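Local coordinates for DNAation factor-related protein 4 (Drosophila melanogaster, PDB 5XPC) that probably acts, as a whole protein, as an apoptotic DNA endonuclease, and is represented here by its CIDE domain, a module that forms higher-order assemblies, at residues I81-D84 and A85-E88; D60-L63 and K64-P67. One frame throughout, in Å; residues are numbered along the deposited sequence.

Both contacts are local, made along single helical turns about 22 Å apart between centres, without touching. Contact 1 is a surface contact that starts helix 84-92, the C-terminal helix that follows strand 71-75; contact 2 is partly buried and covers the short helix 60-65 and the two residues after it, its apolar side packing on strands 47-50 and 71-75 and on helix 30-40 of the ubiquitin-like CIDE-N domain. Their chemistry follows from place: a threonine cap and acidic side chains begin the one, whereas the other joins a salt bridge and a serine hydroxyl bonded to a backbone carbonyl to tyrosine and leucine packing. Each also meets another subunit, contact 2 more extensively.

Contact 1 (I81-D84 and A85-E88); sequences ITTD and ADFE
Thr83 holds the N-cap of helix 84-92, and its side chain meets Asp86 three residues on. Thr83 OG1 lies 3.2 Å from Asp86 N and accepts its hydrogen at a nearly straight 164°. The torsion makes this possible: with chi1 at 62°, OG1 sits between the backbone N and the carbonyl carbon of its own residue, turned to the first turn. The Asp86 side chain crosses obliquely beside the hydroxyl. Were Thr83 an alanine, the amide of Asp86 would probably lose its side-chain acceptor, and the first turn its cap.

Backbone bonds carry the turn onward. Phe87 N donates to Thr83 O over 2.8 Å, and Glu88 N to Asp84 O over 2.9 Å.

The apolar part is small. Thr82 lays its methyl CG2 against the turn, 3.7 Å from Asp86 CB and 3.9 Å from Phe87 CB.

Arg19 ties this turn to the rest of the chain through a salt bridge to Asp84 OD1, a hydrogen bond to Thr82 O and a cation-pi contact with Phe87. Acidic residues suit the first turn, where Asp84 and Asp86 probably interact favourably with the positive end of the helix dipole. Cap and charge together would be expected to fix where the helix begins.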
loop_
_atom_site.group_PDB
_atom_site.type_symbol
_atom_site.label_atom_id
_atom_site.label_comp_id
_atom_site.label_asym_id
_atom_site.label_seq_id
_atom_site.Cartn_x
_atom_site.Cartn_y
_atom_site.Cartn_z
ATOM N N ILE B 81 -17.253 -14.759 3.570
ATOM C CA ILE B 81 -17.229 -14.600 5.009
ATOM C C ILE B 81 -17.708 -13.196 5.335
ATOM O O ILE B 81 -17.642 -12.276 4.509
ATOM C CB ILE B 81 -15.823 -14.899 5.574
ATOM C CG1 ILE B 81 -14.834 -13.804 5.192
ATOM C CG2 ILE B 81 -15.321 -16.246 5.049
ATOM C CD1 ILE B 81 -14.617 -12.755 6.258
ATOM N N THR B 82 -18.228 -13.041 6.543
ATOM C CA THR B 82 -18.588 -11.734 7.067
ATOM C C THR B 82 -17.324 -11.071 7.593
ATOM O O THR B 82 -16.664 -11.614 8.487
ATOM C CB THR B 82 -19.628 -11.882 8.177
ATOM O OG1 THR B 82 -20.668 -12.765 7.739
ATOM C CG2 THR B 82 -20.241 -10.539 8.528
ATOM N N THR B 83 -16.965 -9.926 7.021
ATOM C CA THR B 83 -15.785 -9.198 7.472
ATOM C C THR B 83 -15.986 -8.672 8.894
ATOM O O THR B 83 -17.106 -8.616 9.412
ATOM C CB THR B 83 -15.483 -8.030 6.535
ATOM O OG1 THR B 83 -16.590 -7.118 6.548
ATOM C CG2 THR B 83 -15.255 -8.532 5.107
ATOM N N ASP B 84 -14.874 -8.290 9.528
ATOM C CA ASP B 84 -14.938 -7.663 10.850
ATOM C C ASP B 84 -15.892 -6.475 10.856
ATOM O O ASP B 84 -16.739 -6.343 11.748
ATOM C CB ASP B 84 -13.544 -7.211 11.297
ATOM C CG ASP B 84 -12.674 -8.357 11.772
ATOM O OD1 ASP B 84 -13.220 -9.433 12.102
ATOM O OD2 ASP B 84 -11.438 -8.172 11.831
ATOM N N ALA B 85 -15.762 -5.593 9.861
ATOM C CA ALA B 85 -16.614 -4.410 9.791
ATOM C C ALA B 85 -18.086 -4.795 9.684
ATOM O O ALA B 85 -18.932 -4.258 10.409
ATOM C CB ALA B 85 -16.196 -3.535 8.611
ATOM N N ASP B 86 -18.413 -5.730 8.786
ATOM C CA ASP B 86 -19.808 -6.131 8.628
ATOM C C ASP B 86 -20.329 -6.836 9.875
ATOM O O ASP B 86 -21.486 -6.642 10.263
ATOM C CB ASP B 86 -19.970 -7.030 7.404
ATOM C CG ASP B 86 -19.774 -6.282 6.108
ATOM O OD1 ASP B 86 -19.853 -5.035 6.124
ATOM O OD2 ASP B 86 -19.537 -6.942 5.076
ATOM N N PHE B 87 -19.493 -7.657 10.516
ATOM C CA PHE B 87 -19.945 -8.385 11.697
ATOM C C PHE B 87 -20.194 -7.442 12.868
ATOM O O PHE B 87 -21.202 -7.571 13.572
ATOM C CB PHE B 87 -18.925 -9.456 12.075
ATOM C CG PHE B 87 -19.376 -10.353 13.193
ATOM C CD1 PHE B 87 -20.200 -11.440 12.937
ATOM C CD2 PHE B 87 -18.973 -10.116 14.501
ATOM C CE1 PHE B 87 -20.620 -12.270 13.967
ATOM C CE2 PHE B 87 -19.390 -10.945 15.535
ATOM C CZ PHE B 87 -20.212 -12.022 15.266
ATOM N N GLU B 88 -19.284 -6.490 13.093
ATOM C CA GLU B 88 -19.494 -5.492 14.136
ATOM C C GLU B 88 -20.713 -4.630 13.830
ATOM O O GLU B 88 -21.473 -4.270 14.736
ATOM C CB GLU B 88 -18.235 -4.634 14.287
ATOM C CG GLU B 88 -18.475 -3.167 14.632
ATOM C CD GLU B 88 -18.832 -2.954 16.092
ATOM O OE1 GLU B 88 -18.426 -3.785 16.928
ATOM O OE2 GLU B 88 -19.501 -1.948 16.404
#

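Contact 2 (D60-L63 and K64-P67)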
loop_
_atom_site.group_PDB
_atom_site.type_symbol
_atom_site.label_atom_id
_atom_site.label_comp_id
_atom_site.label_asym_id
_atom_site.label_seq_id
_atom_site.Cartn_x
_atom_site.Cartn_y
_atom_site.Cartn_z
ATOM N N ASP B 60 1.096 -21.026 1.387
ATOM C CA ASP B 60 1.938 -20.835 2.565
ATOM C C ASP B 60 2.708 -19.523 2.491
ATOM O O ASP B 60 2.919 -18.857 3.514
ATOM C CB ASP B 60 2.904 -22.010 2.697
ATOM C CG ASP B 60 3.626 -22.022 4.024
ATOM O OD1 ASP B 60 2.950 -21.953 5.071
ATOM O OD2 ASP B 60 4.875 -22.082 4.018
ATOM N N GLU B 61 3.135 -19.136 1.287
ATOM C CA GLU B 61 3.916 -17.914 1.140
ATOM C C GLU B 61 3.101 -16.696 1.547
ATOM O O GLU B 61 3.619 -15.785 2.208
ATOM C CB GLU B 61 4.418 -17.778 -0.299
ATOM C CG GLU B 61 5.421 -18.849 -0.719
ATOM C CD GLU B 61 4.770 -20.210 -0.981
ATOM O OE1 GLU B 61 3.567 -20.255 -1.312
ATOM O OE2 GLU B 61 5.466 -21.238 -0.855
ATOM N N TYR B 62 1.815 -16.673 1.188
ATOM C CA TYR B 62 0.959 -15.581 1.632
ATOM C C TYR B 62 0.812 -15.582 3.149
ATOM O O TYR B 62 0.924 -14.531 3.787
ATOM C CB TYR B 62 -0.422 -15.638 0.967
ATOM C CG TYR B 62 -1.208 -14.392 1.320
ATOM C CD1 TYR B 62 -0.863 -13.160 0.771
ATOM C CD2 TYR B 62 -2.242 -14.432 2.252
ATOM C CE1 TYR B 62 -1.548 -12.002 1.112
ATOM C CE2 TYR B 62 -2.936 -13.280 2.601
ATOM C CZ TYR B 62 -2.575 -12.064 2.029
ATOM O OH TYR B 62 -3.256 -10.915 2.368
ATOM N N LEU B 63 0.534 -16.748 3.743
ATOM C CA LEU B 63 0.404 -16.828 5.198
ATOM C C LEU B 63 1.622 -16.230 5.892
ATOM O O LEU B 63 1.500 -15.429 6.828
ATOM C CB LEU B 63 0.213 -18.279 5.646
ATOM C CG LEU B 63 0.260 -18.447 7.178
ATOM C CD1 LEU B 63 -0.942 -17.784 7.802
ATOM C CD2 LEU B 63 0.293 -19.913 7.600
ATOM N N LYS B 64 2.811 -16.597 5.436
ATOM C CA LYS B 64 4.009 -16.137 6.124
ATOM C C LYS B 64 4.337 -14.685 5.825
ATOM O O LYS B 64 5.180 -14.099 6.514
ATOM C CB LYS B 64 5.163 -17.076 5.781
ATOM C CG LYS B 64 4.983 -18.389 6.546
ATOM C CD LYS B 64 5.822 -19.534 6.045
ATOM C CE LYS B 64 5.609 -20.742 6.956
ATOM N NZ LYS B 64 6.039 -22.020 6.315
ATOM N N SER B 65 3.674 -14.081 4.838
ATOM C CA SER B 65 3.812 -12.651 4.608
ATOM C C SER B 65 2.995 -11.827 5.593
ATOM O O SER B 65 3.232 -10.619 5.717
ATOM C CB SER B 65 3.381 -12.302 3.180
ATOM O OG SER B 65 1.959 -12.191 3.088
ATOM N N LEU B 66 2.032 -12.452 6.289
ATOM C CA LEU B 66 1.153 -11.718 7.180
ATOM C C LEU B 66 1.807 -11.528 8.541
ATOM O O LEU B 66 2.651 -12.332 8.954
ATOM C CB LEU B 66 -0.173 -12.447 7.357
ATOM C CG LEU B 66 -1.017 -12.588 6.090
ATOM C CD1 LEU B 66 -2.083 -13.678 6.260
ATOM C CD2 LEU B 66 -1.642 -11.234 5.733
ATOM N N PRO B 67 1.437 -10.467 9.248
ATOM C CA PRO B 67 1.920 -10.295 10.625
ATOM C C PRO B 67 1.448 -11.438 11.509
ATOM O O PRO B 67 0.351 -11.984 11.332
ATOM C CB PRO B 67 1.295 -8.965 11.064
ATOM C CG PRO B 67 0.880 -8.284 9.799
ATOM C CD PRO B 67 0.557 -9.370 8.817
#
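Lys64 reaches back one helical turn to Asp60, and Lys64 NZ stands 2.6 Å from Asp60 OD2 in a salt bridge. Opposite charges suit these places because a spacing of four residues sets them one turn apart. The ammonium uses the syn lone pair of that oxygen, on the side of OD1. Beyond CG the lysine chain is extended, bringing CD and CE alongside the carboxylate and NZ onto OD2. Behind this pair, Lys64 N donates to Asp60 O over 3.0 Å.

Ser65 OG donates to Tyr62 O at 2.7 Å, in the carbonyl plane and on a lone pair. Its chi1 of 81° places OG between its own N and carbonyl carbon; serine is short enough to fold its hydroxyl back on the carbonyl. Ser65 N also donates to Tyr62 O, from above the carbonyl plane, so two donors grip one oxygen. Leu66 N donates to Leu63 O at 3.1 Å, likewise from above the carbonyl plane.

Leu66 supplies the apolar contact, its methyl CD1 meeting the ring obliquely, 3.8 Å from Tyr62 CE2. Leu66 CD2 lies by the phenol end, 3.9 Å from Tyr62 CZ. Tyrosine suits this position because its ring can pack beside the leucine while its hydroxyl bonds to Gln69 of the third subunit.

Further out, Leu30 N donates to Asp60 OD1 and Lys64 NZ donates to Asn28 O. Leu63 and Leu66 lie against Phe72 of strand 71-75, and Leu63 also meets Leu30 and Leu33 of helix 30-40. The chemistry thus divides by side: the charged pair joins the helix to the loop before helix 30-40 and to its first residue, leucines seat it on the domain, and the tyrosine takes part in the subunit interface.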